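Local coordinates for beta-1,4-mannanase (Aplysia kurodai, PDB 3VUP), which hydrolyses internal beta-1,4-mannosidic linkages of mannans, probably to digest algal food in the gut of the sea hare, at residues Y30-G35 with L61-Q66; R43-F48 with L96-K101; C109-A114 with L201-W206; D232-N237 with F276-S281. One frame throughout, in Å; residues are numbered along the deposited sequence.

Contact 1: residues Y30-G35 with L61-Q66; sequences YDFGDG and LWIHIQ
The ring of Phe32 lies against Leu61 and Ile63 near the C-terminal end of strand 58-65, a strand of the TIM barrel. Phe32 comes from the loop between strand 18-22 and helix 36-53. Its CG stands anti to its own carbonyl carbon (chi1 -65°), and the ring reaches over to the strand. Leu61 runs roughly perpendicular to Phe32 and touches the edge of the ring, with CD1 3.9 Å from Phe32 CZ. Ile63 comes in obliquely and puts CD1 3.6 Å from Phe32 CE2. Met88, Met92 and Leu95 of helix 88-101 also touch the Phe32 ring, which is buried. Beside this apolar patch, water joins the two segments. Asp31 OD2 accepts from two waters, and both also donate to the backbone carbonyl Trp62 O. The carboxylate is anchored in addition by the backbone N atoms of Met26 and Ser27. Trp62 turns its CB away from the loop. A bound Tris molecule, probably from the crystallisation liquor, comes within about 3 Å of the Trp62 side chain at the nearest atoms. A third water accepts from Asp31 N at 2.9 Å and donates to Ile63 O at 2.8 Å.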
loop_
_atom_site.group_PDB
_atom_site.type_symbol
_atom_site.label_atom_id
_atom_site.label_comp_id
_atom_site.label_asym_id
_atom_site.label_seq_id
_atom_site.Cartn_x
_atom_site.Cartn_y
_atom_site.Cartn_z
ATOM N N TYR A 30 14.547 7.571 -3.637
ATOM C CA TYR A 30 15.226 8.842 -3.869
ATOM C C TYR A 30 14.322 9.822 -4.607
ATOM O O TYR A 30 14.800 10.631 -5.402
ATOM C CB TYR A 30 16.485 8.608 -4.711
ATOM C CG TYR A 30 17.707 8.399 -3.883
ATOM C CD1 TYR A 30 17.878 7.235 -3.161
ATOM C CD2 TYR A 30 18.690 9.376 -3.813
ATOM C CE1 TYR A 30 18.997 7.050 -2.380
ATOM C CE2 TYR A 30 19.802 9.206 -3.042
ATOM C CZ TYR A 30 19.960 8.040 -2.329
ATOM O OH TYR A 30 21.086 7.897 -1.557
ATOM N N ASP A 31 13.020 9.750 -4.348
ATOM C CA ASP A 31 12.044 10.561 -5.070
ATOM C C ASP A 31 11.522 11.756 -4.275
ATOM O O ASP A 31 11.017 12.704 -4.861
ATOM C CB ASP A 31 10.839 9.709 -5.481
ATOM C CG ASP A 31 11.119 8.791 -6.657
ATOM O OD1 ASP A 31 11.849 9.203 -7.587
ATOM O OD2 ASP A 31 10.551 7.671 -6.668
ATOM N N PHE A 32 11.615 11.681 -2.947
ATOM C CA PHE A 32 11.000 12.663 -2.057
ATOM C C PHE A 32 11.963 13.132 -0.993
ATOM O O PHE A 32 12.754 12.349 -0.481
ATOM C CB PHE A 32 9.731 12.085 -1.426
ATOM C CG PHE A 32 8.670 11.825 -2.435
ATOM C CD1 PHE A 32 7.865 12.861 -2.879
ATOM C CD2 PHE A 32 8.541 10.578 -3.022
ATOM C CE1 PHE A 32 6.928 12.652 -3.857
ATOM C CE2 PHE A 32 7.602 10.364 -4.010
ATOM C CZ PHE A 32 6.789 11.401 -4.419
ATOM N N GLY A 33 11.885 14.415 -0.656
ATOM C CA GLY A 33 12.731 14.975 0.380
ATOM C C GLY A 33 14.102 15.328 -0.156
ATOM O O GLY A 33 14.503 14.853 -1.217
ATOM N N ASP A 34 14.822 16.169 0.579
ATOM C CA ASP A 34 16.172 16.580 0.205
ATOM C C ASP A 34 16.293 17.014 -1.263
ATOM O O ASP A 34 17.286 16.715 -1.939
ATOM C CB ASP A 34 17.187 15.482 0.556
ATOM C CG ASP A 34 17.321 15.266 2.061
ATOM O OD1 ASP A 34 16.757 16.067 2.839
ATOM O OD2 ASP A 34 18.007 14.301 2.467
ATOM N N GLY A 35 15.273 17.728 -1.740
ATOM C CA GLY A 35 15.270 18.286 -3.082
ATOM C C GLY A 35 14.987 17.295 -4.197
ATOM O O GLY A 35 15.036 17.653 -5.372
ATOM N N LEU A 61 2.605 4.740 -5.189
ATOM C CA LEU A 61 4.033 5.008 -5.364
ATOM C C LEU A 61 4.698 5.018 -3.998
ATOM O O LEU A 61 4.052 5.268 -2.976
ATOM C CB LEU A 61 4.297 6.306 -6.135
ATOM C CG LEU A 61 4.187 7.648 -5.406
ATOM C CD1 LEU A 61 4.654 8.763 -6.325
ATOM C CD2 LEU A 61 2.771 7.924 -4.938
ATOM N N TRP A 62 5.984 4.703 -3.985
ATOM C CA TRP A 62 6.670 4.386 -2.746
ATOM C C TRP A 62 7.531 5.549 -2.280
ATOM O O TRP A 62 8.200 6.203 -3.085
ATOM C CB TRP A 62 7.524 3.141 -2.916
ATOM C CG TRP A 62 6.786 1.868 -3.255
ATOM C CD1 TRP A 62 5.495 1.709 -3.680
ATOM C CD2 TRP A 62 7.355 0.570 -3.220
ATOM N NE1 TRP A 62 5.224 0.371 -3.884
ATOM C CE2 TRP A 62 6.362 -0.348 -3.612
ATOM C CE3 TRP A 62 8.617 0.086 -2.867
ATOM C CZ2 TRP A 62 6.605 -1.726 -3.683
ATOM C CZ3 TRP A 62 8.858 -1.261 -2.934
ATOM C CH2 TRP A 62 7.860 -2.158 -3.347
ATOM N N ILE A 63 7.518 5.781 -0.968
ATOM C CA ILE A 63 8.110 6.973 -0.375
ATOM C C ILE A 63 9.414 6.664 0.367
ATOM O O ILE A 63 10.485 6.778 -0.222
ATOM C CB ILE A 63 7.096 7.718 0.542
ATOM C CG1 ILE A 63 5.732 7.884 -0.163
ATOM C CG2 ILE A 63 7.669 9.051 0.986
ATOM C CD1 ILE A 63 5.773 8.636 -1.474
ATOM N N HIS A 64 9.349 6.270 1.642
ATOM C CA HIS A 64 10.581 6.061 2.415
ATOM C C HIS A 64 11.316 4.786 2.002
ATOM O O HIS A 64 12.553 4.748 1.969
ATOM C CB HIS A 64 10.323 5.955 3.924
ATOM C CG HIS A 64 9.485 7.049 4.522
ATOM N ND1 HIS A 64 9.688 8.393 4.283
ATOM C CD2 HIS A 64 8.489 6.978 5.435
ATOM C CE1 HIS A 64 8.823 9.098 4.995
ATOM N NE2 HIS A 64 8.090 8.263 5.710
ATOM N N ILE A 65 10.538 3.730 1.758
ATOM C CA ILE A 65 11.029 2.405 1.386
ATOM C C ILE A 65 11.739 1.766 2.582
ATOM O O ILE A 65 11.067 1.205 3.450
ATOM C CB ILE A 65 11.801 2.412 0.047
ATOM C CG1 ILE A 65 10.934 3.126 -1.003
ATOM C CG2 ILE A 65 12.107 1.003 -0.394
ATOM C CD1 ILE A 65 11.372 2.937 -2.430
ATOM N N GLN A 66 13.063 1.869 2.672
ATOM C CA GLN A 66 13.743 1.409 3.882
ATOM C C GLN A 66 14.585 2.508 4.530
ATOM O O GLN A 66 15.534 2.237 5.257
ATOM C CB GLN A 66 14.542 0.127 3.619
ATOM C CG GLN A 66 13.613 -0.989 3.166
ATOM C CD GLN A 66 14.253 -2.358 3.087
ATOM O OE1 GLN A 66 15.387 -2.512 2.618
ATOM N NE2 GLN A 66 13.509 -3.381 3.521
HETATM O O HOH W 1 10.930 6.164 -4.252
HETATM O O HOH W 2 7.821 7.302 -5.785
HETATM O O HOH W 3 11.619 8.553 -2.130
#

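Contact 2: residues R43-F48 with L96-K101; sequences RIEPEF and LDTAKK
In one of its two conformers, Lys101 NZ donates to Glu45 OE2 at 2.8 Å in a salt bridge between the two helices. The amine approaches the syn side of the carboxylate, 29° out of its plane. Glu45 is extended, with CG anti to the backbone N (chi1 -179°), which carries the carboxylate across to the other helix. Lys101 then bends at chi3 and meets it at about a right angle. The same OE2 has a hydrogen bond with Tyr102 OH. With Glu45 shortened to an alanine, Lys101 and Tyr102 would probably lose their shared partner and the methyl of Thr98 its cover. That methyl, CG2, packs 3.9 Å from Glu45 CG, while Thr98 OG1 is hydrogen-bonded to Asp94 O. Deeper in, Phe48 CE1 lies 3.6 Å from Ala99 CB. Val106 of strand 105-112 touches both residues from the barrel side. The axes of the short segments come within 9.8 Å and cross at -34°, a pairing of neighbouring helices in the outer layer of a TIM barrel.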
loop_
_atom_site.group_PDB
_atom_site.type_symbol
_atom_site.label_atom_id
_atom_site.label_comp_id
_atom_site.label_asym_id
_atom_site.label_seq_id
_atom_site.Cartn_x
_atom_site.Cartn_y
_atom_site.Cartn_z
ATOM N N ARG A 43 9.973 13.715 -14.791
ATOM C CA ARG A 43 9.737 12.342 -15.231
ATOM C C ARG A 43 8.495 11.713 -14.597
ATOM O O ARG A 43 7.851 10.854 -15.203
ATOM C CB ARG A 43 10.964 11.467 -14.976
ATOM C CG ARG A 43 12.152 11.816 -15.856
ATOM C CD ARG A 43 13.312 10.875 -15.602
ATOM N NE ARG A 43 13.927 11.108 -14.299
ATOM C CZ ARG A 43 14.635 10.201 -13.631
ATOM N NH1 ARG A 43 14.813 8.985 -14.133
ATOM N NH2 ARG A 43 15.157 10.512 -12.452
ATOM N N ILE A 44 8.157 12.138 -13.385
ATOM C CA ILE A 44 6.991 11.589 -12.703
ATOM C C ILE A 44 5.686 12.186 -13.232
ATOM O O ILE A 44 4.707 11.468 -13.441
ATOM C CB ILE A 44 7.092 11.748 -11.176
ATOM C CG1 ILE A 44 8.248 10.903 -10.648
ATOM C CG2 ILE A 44 5.783 11.344 -10.504
ATOM C CD1 ILE A 44 8.557 11.132 -9.193
ATOM N N GLU A 45 5.670 13.492 -13.459
ATOM C CA GLU A 45 4.447 14.114 -13.963
ATOM C C GLU A 45 3.909 13.471 -15.264
ATOM O O GLU A 45 2.711 13.201 -15.355
ATOM C CB GLU A 45 4.587 15.641 -14.073
ATOM C CG GLU A 45 3.316 16.305 -14.560
ATOM C CD GLU A 45 3.305 17.807 -14.368
ATOM O OE1 GLU A 45 4.326 18.372 -13.914
ATOM O OE2 GLU A 45 2.262 18.420 -14.682
ATOM N N PRO A 46 4.787 13.193 -16.254
ATOM C CA PRO A 46 4.276 12.509 -17.452
ATOM C C PRO A 46 3.644 11.148 -17.162
ATOM O O PRO A 46 2.764 10.733 -17.914
ATOM C CB PRO A 46 5.524 12.344 -18.322
ATOM C CG PRO A 46 6.375 13.494 -17.944
ATOM C CD PRO A 46 6.165 13.679 -16.461
ATOM N N GLU A 47 4.075 10.464 -16.108
ATOM C CA GLU A 47 3.446 9.199 -15.755
ATOM C C GLU A 47 2.020 9.416 -15.255
ATOM O O GLU A 47 1.135 8.608 -15.523
ATOM C CB GLU A 47 4.291 8.425 -14.741
ATOM C CG GLU A 47 5.669 8.064 -15.269
ATOM C CD GLU A 47 5.629 7.104 -16.448
ATOM O OE1 GLU A 47 4.665 6.313 -16.561
ATOM O OE2 GLU A 47 6.572 7.142 -17.265
ATOM N N PHE A 48 1.790 10.496 -14.516
ATOM C CA PHE A 48 0.423 10.839 -14.141
ATOM C C PHE A 48 -0.426 11.164 -15.373
ATOM O O PHE A 48 -1.579 10.751 -15.474
ATOM C CB PHE A 48 0.396 12.006 -13.154
ATOM C CG PHE A 48 0.685 11.601 -11.732
ATOM C CD1 PHE A 48 -0.344 11.221 -10.890
ATOM C CD2 PHE A 48 1.982 11.578 -11.240
ATOM C CE1 PHE A 48 -0.094 10.837 -9.585
ATOM C CE2 PHE A 48 2.236 11.197 -9.926
ATOM C CZ PHE A 48 1.194 10.831 -9.103
ATOM N N LEU A 96 0.701 15.776 -4.524
ATOM C CA LEU A 96 -0.755 15.708 -4.517
ATOM C C LEU A 96 -1.393 16.778 -5.405
ATOM O O LEU A 96 -2.386 16.514 -6.077
ATOM C CB LEU A 96 -1.284 15.768 -3.080
ATOM C CG LEU A 96 -0.859 14.598 -2.186
ATOM C CD1 LEU A 96 -1.267 14.853 -0.751
ATOM C CD2 LEU A 96 -1.459 13.289 -2.678
ATOM N N ASP A 97 -0.825 17.981 -5.412
ATOM C CA ASP A 97 -1.313 19.029 -6.308
ATOM C C ASP A 97 -1.153 18.602 -7.771
ATOM O O ASP A 97 -2.012 18.870 -8.611
ATOM C CB ASP A 97 -0.565 20.343 -6.072
ATOM C CG ASP A 97 -0.905 20.997 -4.745
ATOM O OD1 ASP A 97 -1.954 20.674 -4.146
ATOM O OD2 ASP A 97 -0.111 21.860 -4.315
ATOM N N THR A 98 -0.042 17.936 -8.064
ATOM C CA THR A 98 0.229 17.461 -9.412
ATOM C C THR A 98 -0.774 16.383 -9.810
ATOM O O THR A 98 -1.336 16.413 -10.907
ATOM C CB THR A 98 1.674 16.937 -9.530
ATOM O OG1 THR A 98 2.584 18.002 -9.225
ATOM C CG2 THR A 98 1.954 16.426 -10.936
ATOM N N ALA A 99 -1.020 15.446 -8.901
ATOM C CA ALA A 99 -1.985 14.384 -9.141
ATOM C C ALA A 99 -3.383 14.953 -9.382
ATOM O O ALA A 99 -4.117 14.485 -10.256
ATOM C CB ALA A 99 -2.007 13.443 -7.990
ATOM N N LYS A 100 -3.748 15.974 -8.610
ATOM C CA LYS A 100 -5.062 16.589 -8.745
ATOM C C LYS A 100 -5.275 17.103 -10.165
ATOM O O LYS A 100 -6.368 16.974 -10.715
ATOM C CB LYS A 100 -5.230 17.725 -7.730
ATOM C CG LYS A 100 -6.585 18.429 -7.788
ATOM C CD LYS A 100 -6.646 19.631 -6.845
ATOM C CE LYS A 100 -7.940 20.417 -7.013
ATOM N NZ LYS A 100 -8.002 21.581 -6.085
ATOM N N LYS A 101 -4.222 17.661 -10.759
ATOM C CA LYS A 101 -4.285 18.192 -12.122
ATOM C C LYS A 101 -4.731 17.138 -13.128
ATOM O O LYS A 101 -5.381 17.452 -14.127
ATOM C CB LYS A 101 -2.938 18.778 -12.552
ATOM C CG LYS A 101 -2.494 19.984 -11.749
ATOM C CD LYS A 101 -1.362 20.723 -12.446
ATOM C CE LYS A 101 -0.213 19.789 -12.781
ATOM N NZ LYS A 101 0.880 20.493 -13.508
#

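Contact 3: residues C109-A114 with L201-W206; sequences CLWNAA and LRFLNW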
loop_
_atom_site.group_PDB
_atom_site.type_symbol
_atom_site.label_atom_id
_atom_site.label_comp_id
_atom_site.label_asym_id
_atom_site.label_seq_id
_atom_site.Cartn_x
_atom_site.Cartn_y
_atom_site.Cartn_z
ATOM N N CYS A 109 3.024 4.766 -0.426
ATOM C CA CYS A 109 3.393 3.601 0.366
ATOM C C CYS A 109 4.655 3.941 1.150
ATOM O O CYS A 109 5.706 4.195 0.561
ATOM C CB CYS A 109 3.614 2.390 -0.541
ATOM S SG CYS A 109 4.167 0.918 0.340
ATOM N N LEU A 110 4.546 3.952 2.474
ATOM C CA LEU A 110 5.615 4.490 3.310
ATOM C C LEU A 110 6.857 3.605 3.340
ATOM O O LEU A 110 7.953 4.094 3.064
ATOM C CB LEU A 110 5.108 4.747 4.726
ATOM C CG LEU A 110 3.983 5.770 4.838
ATOM C CD1 LEU A 110 3.553 5.874 6.292
ATOM C CD2 LEU A 110 4.413 7.121 4.276
ATOM N N TRP A 111 6.679 2.321 3.659
ATOM C CA TRP A 111 7.790 1.419 3.948
ATOM C C TRP A 111 7.740 0.175 3.065
ATOM O O TRP A 111 6.721 -0.116 2.425
ATOM C CB TRP A 111 7.744 0.983 5.409
ATOM C CG TRP A 111 7.768 2.112 6.394
ATOM C CD1 TRP A 111 6.721 2.561 7.146
ATOM C CD2 TRP A 111 8.895 2.927 6.750
ATOM N NE1 TRP A 111 7.119 3.604 7.938
ATOM C CE2 TRP A 111 8.449 3.848 7.716
ATOM C CE3 TRP A 111 10.231 2.983 6.331
ATOM C CZ2 TRP A 111 9.295 4.798 8.290
ATOM C CZ3 TRP A 111 11.069 3.927 6.903
ATOM C CH2 TRP A 111 10.595 4.823 7.867
ATOM N N ASN A 112 8.839 -0.577 3.053
ATOM C CA ASN A 112 8.948 -1.778 2.240
ATOM C C ASN A 112 9.680 -2.869 3.014
ATOM O O ASN A 112 10.722 -2.609 3.626
ATOM C CB ASN A 112 9.737 -1.460 0.966
ATOM C CG ASN A 112 9.880 -2.649 0.038
ATOM O OD1 ASN A 112 9.000 -3.511 -0.024
ATOM N ND2 ASN A 112 10.988 -2.695 -0.708
ATOM N N ALA A 113 9.140 -4.086 2.966
ATOM C CA ALA A 113 9.803 -5.255 3.537
ATOM C C ALA A 113 10.008 -6.385 2.517
ATOM O O ALA A 113 10.322 -7.514 2.898
ATOM C CB ALA A 113 9.040 -5.771 4.754
ATOM N N ALA A 114 9.854 -6.089 1.224
ATOM C CA ALA A 114 10.025 -7.118 0.184
ATOM C C ALA A 114 11.481 -7.403 -0.179
ATOM O O ALA A 114 11.762 -8.352 -0.914
ATOM C CB ALA A 114 9.247 -6.751 -1.065
ATOM N N LEU A 201 2.746 -5.682 14.083
ATOM C CA LEU A 201 1.395 -5.184 14.301
ATOM C C LEU A 201 1.393 -3.903 15.135
ATOM O O LEU A 201 0.563 -3.022 14.902
ATOM C CB LEU A 201 0.482 -6.263 14.881
ATOM C CG LEU A 201 0.208 -7.446 13.956
ATOM C CD1 LEU A 201 -0.554 -8.519 14.717
ATOM C CD2 LEU A 201 -0.547 -7.001 12.705
ATOM N N ARG A 202 2.299 -3.789 16.102
ATOM C CA ARG A 202 2.434 -2.538 16.830
ATOM C C ARG A 202 2.856 -1.428 15.870
ATOM O O ARG A 202 2.304 -0.331 15.889
ATOM C CB ARG A 202 3.448 -2.664 17.963
ATOM C CG ARG A 202 3.732 -1.333 18.639
ATOM C CD ARG A 202 4.792 -1.441 19.728
ATOM N NE ARG A 202 6.108 -1.788 19.199
ATOM C CZ ARG A 202 6.696 -2.965 19.381
ATOM N NH1 ARG A 202 6.087 -3.916 20.077
ATOM N NH2 ARG A 202 7.894 -3.189 18.863
ATOM N N PHE A 203 3.846 -1.724 15.037
ATOM C CA PHE A 203 4.365 -0.795 14.034
ATOM C C PHE A 203 3.234 -0.264 13.159
ATOM O O PHE A 203 3.132 0.942 12.924
ATOM C CB PHE A 203 5.429 -1.558 13.230
ATOM C CG PHE A 203 6.037 -0.816 12.062
ATOM C CD1 PHE A 203 7.061 0.105 12.244
ATOM C CD2 PHE A 203 5.670 -1.146 10.769
ATOM C CE1 PHE A 203 7.659 0.729 11.153
ATOM C CE2 PHE A 203 6.256 -0.526 9.681
ATOM C CZ PHE A 203 7.252 0.407 9.868
ATOM N N LEU A 204 2.378 -1.169 12.703
ATOM C CA LEU A 204 1.247 -0.789 11.869
ATOM C C LEU A 204 0.160 -0.043 12.653
ATOM O O LEU A 204 -0.322 1.003 12.219
ATOM C CB LEU A 204 0.682 -2.024 11.163
ATOM C CG LEU A 204 1.642 -2.747 10.206
ATOM C CD1 LEU A 204 1.068 -4.090 9.776
ATOM C CD2 LEU A 204 1.959 -1.893 8.988
ATOM N N ASN A 205 -0.210 -0.572 13.814
ATOM C CA ASN A 205 -1.245 0.047 14.643
ATOM C C ASN A 205 -0.882 1.479 15.011
ATOM O O ASN A 205 -1.712 2.384 14.903
ATOM C CB ASN A 205 -1.462 -0.798 15.904
ATOM C CG ASN A 205 -2.430 -0.171 16.900
ATOM O OD1 ASN A 205 -2.036 0.249 17.988
ATOM N ND2 ASN A 205 -3.706 -0.124 16.543
ATOM N N TRP A 206 0.352 1.698 15.455
ATOM C CA TRP A 206 0.722 3.037 15.907
ATOM C C TRP A 206 0.717 4.037 14.758
ATOM O O TRP A 206 0.290 5.178 14.921
ATOM C CB TRP A 206 2.077 3.032 16.611
ATOM C CG TRP A 206 2.056 2.421 17.989
ATOM C CD1 TRP A 206 1.065 1.654 18.552
ATOM C CD2 TRP A 206 3.079 2.543 18.984
ATOM N NE1 TRP A 206 1.419 1.292 19.831
ATOM C CE2 TRP A 206 2.651 1.820 20.119
ATOM C CE3 TRP A 206 4.321 3.184 19.021
ATOM C CZ2 TRP A 206 3.423 1.725 21.278
ATOM C CZ3 TRP A 206 5.082 3.087 20.168
ATOM C CH2 TRP A 206 4.629 2.366 21.284
#
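Trp111 and Phe203 carry this contact as a single aromatic pair. Phe203 CZ sits over one face of the indole, 3.5 Å from Trp111 CD1. The corner of the phenyl ring thus rests on the pyrrole part of the indole, with Trp111 NE1 3.7 Å from Phe203 CZ. The planes meet obliquely, at 52°, with the phenyl and five-membered ring centroids 5.1 Å apart. Phe203 has CG anti to the backbone N (chi1 176°), directing its ring from helix 197-214 toward the strand. In this TIM barrel, Trp111 lies near the C-terminal end of strand 105-112. Leu123 of helix 122-128 touches both rings. The indole is held at its polar edge as well, since Trp111 NE1 is hydrogen-bonded to Gln207 OE1, one turn beyond Phe203. Phe203 CZ is likely to face a gap, and Gln207 OE1 to lose its indole donor, if Trp111 gives way to an alanine. Just past Trp111, Asn112 OD1 accepts from Ala114 N at 3.0 Å, closing an Asx turn.

Contact 4: residues D232-N237 with F276-S281; sequences DHFNMN and FTHQAS
A type I' beta turn from His233 to Met236, closed by Met236 N to His233 O at 3.0 Å, presents Phe234 to the loop that carries His278. Phe234 has positive phi (61°), as its place in this turn requires. Phe234 and His278 reach across from their loops and meet edge-to-face. The edge of the Phe234 ring points at the face of His278, with the planes at 82° and the centroids 4.9 Å apart. Phe234 CE1 lies 3.5 Å from His278 NE2. Next to it, Phe234 CZ is 3.6 Å from His278 CD2, so one side of the phenyl ring spans the CD2-NE2 bond. The imidazole is tied at its other nitrogen, where His278 ND1 has a hydrogen bond with Ala274 O. Tyr283 touches both rings, and Val273 also packs on Phe234. This surface contact joins two loops of the TIM barrel. Segment 232-237 leads from strand 220-224 to helix 242-249. Segment 276-281 lies between strands 259-262 and 289-293, and His278 O is hydrogen-bonded to Tyr310 OH of helix 304-313.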
loop_
_atom_site.group_PDB
_atom_site.type_symbol
_atom_site.label_atom_id
_atom_site.label_comp_id
_atom_site.label_asym_id
_atom_site.label_seq_id
_atom_site.Cartn_x
_atom_site.Cartn_y
_atom_site.Cartn_z
ATOM N N ASP A 232 -8.902 -15.527 7.181
ATOM C CA ASP A 232 -9.122 -16.687 8.042
ATOM C C ASP A 232 -9.708 -17.868 7.275
ATOM O O ASP A 232 -9.894 -18.935 7.845
ATOM C CB ASP A 232 -10.016 -16.316 9.215
ATOM C CG ASP A 232 -9.309 -15.419 10.209
ATOM O OD1 ASP A 232 -8.177 -15.758 10.628
ATOM O OD2 ASP A 232 -9.868 -14.353 10.555
ATOM N N HIS A 233 -9.998 -17.672 5.990
ATOM C CA HIS A 233 -10.427 -18.766 5.127
ATOM C C HIS A 233 -9.203 -19.447 4.520
ATOM O O HIS A 233 -8.071 -19.057 4.811
ATOM C CB HIS A 233 -11.418 -18.250 4.077
ATOM C CG HIS A 233 -12.731 -17.857 4.674
ATOM N ND1 HIS A 233 -13.916 -18.487 4.367
ATOM C CD2 HIS A 233 -13.030 -16.940 5.625
ATOM C CE1 HIS A 233 -14.895 -17.949 5.073
ATOM N NE2 HIS A 233 -14.383 -17.008 5.844
ATOM N N PHE A 234 -9.422 -20.484 3.718
ATOM C CA PHE A 234 -8.321 -21.146 3.008
ATOM C C PHE A 234 -7.271 -21.744 3.947
ATOM O O PHE A 234 -6.110 -21.890 3.566
ATOM C CB PHE A 234 -7.642 -20.199 2.004
ATOM C CG PHE A 234 -8.561 -19.689 0.936
ATOM C CD1 PHE A 234 -8.831 -20.454 -0.183
ATOM C CD2 PHE A 234 -9.144 -18.435 1.041
ATOM C CE1 PHE A 234 -9.672 -19.984 -1.173
ATOM C CE2 PHE A 234 -9.992 -17.964 0.058
ATOM C CZ PHE A 234 -10.252 -18.735 -1.050
ATOM N N ASN A 235 -7.687 -22.123 5.156
ATOM C CA ASN A 235 -6.779 -22.691 6.157
ATOM C C ASN A 235 -5.693 -21.698 6.587
ATOM O O ASN A 235 -4.639 -22.098 7.085
ATOM C CB ASN A 235 -6.154 -24.021 5.694
ATOM C CG ASN A 235 -7.179 -24.996 5.140
ATOM O OD1 ASN A 235 -8.246 -25.196 5.727
ATOM N ND2 ASN A 235 -6.857 -25.612 3.998
ATOM N N MET A 236 -5.972 -20.407 6.411
ATOM C CA MET A 236 -5.046 -19.340 6.746
ATOM C C MET A 236 -5.512 -18.572 7.983
ATOM O O MET A 236 -6.530 -18.903 8.591
ATOM C CB MET A 236 -4.867 -18.412 5.541
ATOM C CG MET A 236 -4.275 -19.138 4.339
ATOM S SD MET A 236 -2.581 -19.697 4.616
ATOM C CE MET A 236 -2.520 -21.085 3.473
ATOM N N ASN A 237 -4.764 -17.532 8.329
ATOM C CA ASN A 237 -4.999 -16.735 9.518
ATOM C C ASN A 237 -4.852 -15.264 9.135
ATOM O O ASN A 237 -3.813 -14.872 8.597
ATOM C CB ASN A 237 -3.943 -17.165 10.540
ATOM C CG ASN A 237 -4.002 -16.410 11.842
ATOM O OD1 ASN A 237 -4.977 -15.733 12.157
ATOM N ND2 ASN A 237 -2.935 -16.538 12.632
ATOM N N PHE A 276 -6.928 -14.129 -8.323
ATOM C CA PHE A 276 -7.254 -14.291 -9.739
ATOM C C PHE A 276 -7.961 -15.591 -10.093
ATOM O O PHE A 276 -8.318 -15.799 -11.244
ATOM C CB PHE A 276 -6.011 -14.052 -10.598
ATOM C CG PHE A 276 -5.697 -12.607 -10.752
ATOM C CD1 PHE A 276 -6.407 -11.843 -11.668
ATOM C CD2 PHE A 276 -4.751 -11.985 -9.963
ATOM C CE1 PHE A 276 -6.173 -10.489 -11.807
ATOM C CE2 PHE A 276 -4.499 -10.633 -10.102
ATOM C CZ PHE A 276 -5.210 -9.887 -11.019
ATOM N N THR A 277 -8.187 -16.452 -9.103
ATOM C CA THR A 277 -9.016 -17.642 -9.298
ATOM C C THR A 277 -10.141 -17.708 -8.268
ATOM O O THR A 277 -10.823 -18.724 -8.143
ATOM C CB THR A 277 -8.193 -18.932 -9.240
ATOM O OG1 THR A 277 -7.495 -18.977 -7.992
ATOM C CG2 THR A 277 -7.203 -19.000 -10.400
ATOM N N HIS A 278 -10.340 -16.607 -7.552
ATOM C CA HIS A 278 -11.375 -16.502 -6.536
ATOM C C HIS A 278 -12.144 -15.195 -6.672
ATOM O O HIS A 278 -11.977 -14.452 -7.647
ATOM C CB HIS A 278 -10.752 -16.689 -5.151
ATOM C CG HIS A 278 -10.214 -18.067 -4.959
ATOM N ND1 HIS A 278 -8.929 -18.422 -5.309
ATOM C CD2 HIS A 278 -10.823 -19.207 -4.552
ATOM C CE1 HIS A 278 -8.759 -19.713 -5.086
ATOM N NE2 HIS A 278 -9.892 -20.212 -4.624
ATOM N N GLN A 279 -13.029 -14.940 -5.725
ATOM C CA GLN A 279 -13.748 -13.683 -5.723
ATOM C C GLN A 279 -13.622 -13.061 -4.341
ATOM O O GLN A 279 -13.272 -13.745 -3.370
ATOM C CB GLN A 279 -15.199 -13.859 -6.161
ATOM C CG GLN A 279 -16.015 -14.758 -5.259
ATOM C CD GLN A 279 -17.446 -14.968 -5.772
ATOM O OE1 GLN A 279 -18.102 -14.031 -6.238
ATOM N NE2 GLN A 279 -17.931 -16.198 -5.680
ATOM N N ALA A 280 -13.860 -11.758 -4.259
ATOM C CA ALA A 280 -13.629 -11.028 -3.020
ATOM C C ALA A 280 -14.333 -11.674 -1.826
ATOM O O ALA A 280 -13.751 -11.775 -0.740
ATOM C CB ALA A 280 -14.042 -9.572 -3.168
ATOM N N SER A 281 -15.565 -12.129 -2.019
ATOM C CA SER A 281 -16.318 -12.680 -0.908
ATOM C C SER A 281 -15.722 -13.975 -0.351
ATOM O O SER A 281 -16.016 -14.337 0.786
ATOM C CB SER A 281 -17.775 -12.893 -1.308
ATOM O OG SER A 281 -17.848 -13.752 -2.425
#

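How the contacts relate
Contacts 1, 2 and 3 are largely buried, whereas contact 4 lies at the surface. Contacts 1 and 3 share the barrel sheet. Their strands, 58-65 and 105-112, are neighbours, with probable hydrogen bonds from Cys109 N to Leu61 O and from Ile63 N to Cys109 O. Contact 2 belongs to the helix layer outside these strands and touches contact 1 where Ile44 CD1 packs near Asp31 OD1. Contact 4 stands apart, its centre about 33 Å from that of contact 1. The chemistry differs accordingly. Contact 1 combines apolar packing with bridging waters, and contact 2 adds a salt bridge on its exposed side. Contacts 3 and 4 each rest on one aromatic pair, oblique inside and edge-to-face at the surface.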